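Local structure of gamma-glutamyltranspeptidase (Streptomyces lincolnensis, 6J3A) at residues H303-G308 against W509-F514. The protein is a homologue of the LmbA glutamyltranspeptidase and, as a member of the gamma-glutamyltranspeptidase family, probably transfers or cleaves gamma-glutamyl groups. Numbering follows the deposited sequence.
Sequences HLLVEG and WQLHFF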
loop_
_atom_site.group_PDB
_atom_site.type_symbol
_atom_site.label_atom_id
_atom_site.label_comp_id
_atom_site.label_asym_id
_atom_site.label_seq_id
_atom_site.Cartn_x
_atom_site.Cartn_y
_atom_site.Cartn_z
ATOM N N HIS A 303 -8.864 -30.661 0.221
ATOM C CA HIS A 303 -9.542 -31.766 0.934
ATOM C C HIS A 303 -8.762 -32.240 2.160
ATOM O O HIS A 303 -9.296 -32.295 3.263
ATOM C CB HIS A 303 -9.779 -32.971 -0.001
ATOM C CG HIS A 303 -10.370 -34.160 0.693
ATOM N ND1 HIS A 303 -11.720 -34.282 0.938
ATOM C CD2 HIS A 303 -9.791 -35.262 1.228
ATOM C CE1 HIS A 303 -11.949 -35.410 1.586
ATOM N NE2 HIS A 303 -10.795 -36.023 1.777
ATOM N N LEU A 304 -7.498 -32.575 1.937
ATOM C CA LEU A 304 -6.591 -33.001 3.004
ATOM C C LEU A 304 -6.543 -32.025 4.176
ATOM O O LEU A 304 -6.605 -32.440 5.327
ATOM C CB LEU A 304 -5.170 -33.204 2.457
ATOM C CG LEU A 304 -4.101 -33.534 3.504
ATOM C CD1 LEU A 304 -4.323 -34.928 4.076
ATOM C CD2 LEU A 304 -2.702 -33.402 2.932
ATOM N N LEU A 305 -6.409 -30.740 3.864
ATOM C CA LEU A 305 -6.367 -29.686 4.874
ATOM C C LEU A 305 -7.691 -29.452 5.590
ATOM O O LEU A 305 -7.691 -29.092 6.769
ATOM C CB LEU A 305 -5.888 -28.375 4.253
ATOM C CG LEU A 305 -4.453 -28.366 3.707
ATOM C CD1 LEU A 305 -4.032 -26.960 3.301
ATOM C CD2 LEU A 305 -3.440 -28.945 4.681
ATOM N N VAL A 306 -8.808 -29.626 4.878
ATOM C CA VAL A 306 -10.149 -29.423 5.460
ATOM C C VAL A 306 -10.429 -30.507 6.514
ATOM O O VAL A 306 -10.749 -30.220 7.675
ATOM C CB VAL A 306 -11.241 -29.389 4.355
ATOM C CG1 VAL A 306 -12.659 -29.436 4.933
ATOM C CG2 VAL A 306 -11.077 -28.140 3.497
ATOM N N GLU A 307 -10.283 -31.755 6.097
ATOM C CA GLU A 307 -10.474 -32.883 7.003
ATOM C C GLU A 307 -9.524 -32.814 8.206
ATOM O O GLU A 307 -9.938 -33.043 9.342
ATOM C CB GLU A 307 -10.326 -34.211 6.246
ATOM C CG GLU A 307 -11.378 -34.424 5.164
ATOM C CD GLU A 307 -12.767 -34.136 5.676
ATOM O OE1 GLU A 307 -13.290 -33.046 5.367
ATOM O OE2 GLU A 307 -13.307 -34.980 6.430
ATOM N N GLY A 308 -8.268 -32.477 7.952
ATOM C CA GLY A 308 -7.290 -32.288 9.023
ATOM C C GLY A 308 -7.692 -31.188 9.991
ATOM O O GLY A 308 -7.596 -31.353 11.204
ATOM N N TRP A 509 -7.259 -19.819 8.119
ATOM C CA TRP A 509 -6.713 -18.923 7.121
ATOM C C TRP A 509 -5.202 -18.812 7.248
ATOM O O TRP A 509 -4.494 -18.854 6.245
ATOM C CB TRP A 509 -7.368 -17.545 7.247
ATOM C CG TRP A 509 -8.796 -17.478 6.761
ATOM C CD1 TRP A 509 -9.420 -18.301 5.847
ATOM C CD2 TRP A 509 -9.758 -16.491 7.126
ATOM N NE1 TRP A 509 -10.725 -17.897 5.657
ATOM C CE2 TRP A 509 -10.954 -16.781 6.419
ATOM C CE3 TRP A 509 -9.732 -15.384 7.996
ATOM C CZ2 TRP A 509 -12.107 -16.013 6.562
ATOM C CZ3 TRP A 509 -10.868 -14.612 8.125
ATOM C CH2 TRP A 509 -12.047 -14.934 7.417
ATOM N N GLN A 510 -4.724 -18.695 8.483
ATOM C CA GLN A 510 -3.291 -18.635 8.748
ATOM C C GLN A 510 -2.571 -19.916 8.352
ATOM O O GLN A 510 -1.469 -19.846 7.809
ATOM C CB GLN A 510 -3.008 -18.329 10.219
ATOM C CG GLN A 510 -3.079 -16.862 10.553
ATOM C CD GLN A 510 -2.999 -16.602 12.039
ATOM O OE1 GLN A 510 -3.977 -16.810 12.781
ATOM N NE2 GLN A 510 -1.836 -16.133 12.491
ATOM N N LEU A 511 -3.171 -21.075 8.639
ATOM C CA LEU A 511 -2.591 -22.343 8.197
ATOM C C LEU A 511 -2.439 -22.362 6.681
ATOM O O LEU A 511 -1.385 -22.735 6.174
ATOM C CB LEU A 511 -3.413 -23.559 8.627
ATOM C CG LEU A 511 -2.709 -24.847 8.140
ATOM C CD1 LEU A 511 -1.783 -25.395 9.208
ATOM C CD2 LEU A 511 -3.684 -25.899 7.645
ATOM N N HIS A 512 -3.483 -21.954 5.965
ATOM C CA HIS A 512 -3.420 -21.958 4.497
ATOM C C HIS A 512 -2.315 -21.000 4.035
ATOM O O HIS A 512 -1.455 -21.365 3.220
ATOM C CB HIS A 512 -4.777 -21.614 3.863
ATOM C CG HIS A 512 -5.931 -22.341 4.484
ATOM N ND1 HIS A 512 -5.792 -23.577 5.070
ATOM C CD2 HIS A 512 -7.231 -21.997 4.637
ATOM C CE1 HIS A 512 -6.960 -23.966 5.550
ATOM N NE2 HIS A 512 -7.850 -23.024 5.300
ATOM N N PHE A 513 -2.314 -19.802 4.606
ATOM C CA PHE A 513 -1.291 -18.795 4.318
ATOM C C PHE A 513 0.132 -19.294 4.556
ATOM O O PHE A 513 0.960 -19.259 3.645
ATOM C CB PHE A 513 -1.545 -17.571 5.183
ATOM C CG PHE A 513 -0.423 -16.591 5.200
ATOM C CD1 PHE A 513 -0.180 -15.792 4.103
ATOM C CD2 PHE A 513 0.377 -16.456 6.322
ATOM C CE1 PHE A 513 0.850 -14.867 4.120
ATOM C CE2 PHE A 513 1.408 -15.535 6.347
ATOM C CZ PHE A 513 1.644 -14.738 5.245
ATOM N N PHE A 514 0.403 -19.748 5.778
ATOM C CA PHE A 514 1.740 -20.212 6.156
ATOM C C PHE A 514 2.255 -21.336 5.268
ATOM O O PHE A 514 3.427 -21.329 4.898
ATOM C CB PHE A 514 1.777 -20.676 7.603
ATOM C CG PHE A 514 3.050 -21.389 7.974
ATOM C CD1 PHE A 514 4.150 -20.673 8.438
ATOM C CD2 PHE A 514 3.145 -22.775 7.859
ATOM C CE1 PHE A 514 5.316 -21.325 8.787
ATOM C CE2 PHE A 514 4.310 -23.432 8.200
ATOM C CZ PHE A 514 5.398 -22.707 8.666
#
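L305 carries nearly all of one side of this contact, its forked end reaching between L511 and the imidazole of H512 on the facing helix. The two methyls divide the work: CD2 of L305 meets CD2 of L511 at 4.3 Å, methyl against methyl, while CD1 of L305 comes obliquely to the H512 ring. Extension of the L305 side chain, with CD1 anti to CA (chi2 -172°), carries that methyl out to the imidazole. On the other helix, the CB of L511 points toward the 303-308 segment; the CB of H512 leaves the helix more to one side, and the ring ends nearer to 303-308 than its CB bond suggests. Even at the nearest backbone pair, L305 and H512, the CA atoms stand 8.3 Å apart, and the two segments bury just 113 Å² between them. Around the contact between helices 299-319 and 506-519, W538 stacks on the H512 ring and also touches L305 and V306, whereas L282, Q285 and L286 of helix 280-288 pack on L511. All three touching residues are buried, and what joins them is dispersion between methyls and from methyl to ring, with no polar bond between the segments to fix their spacing.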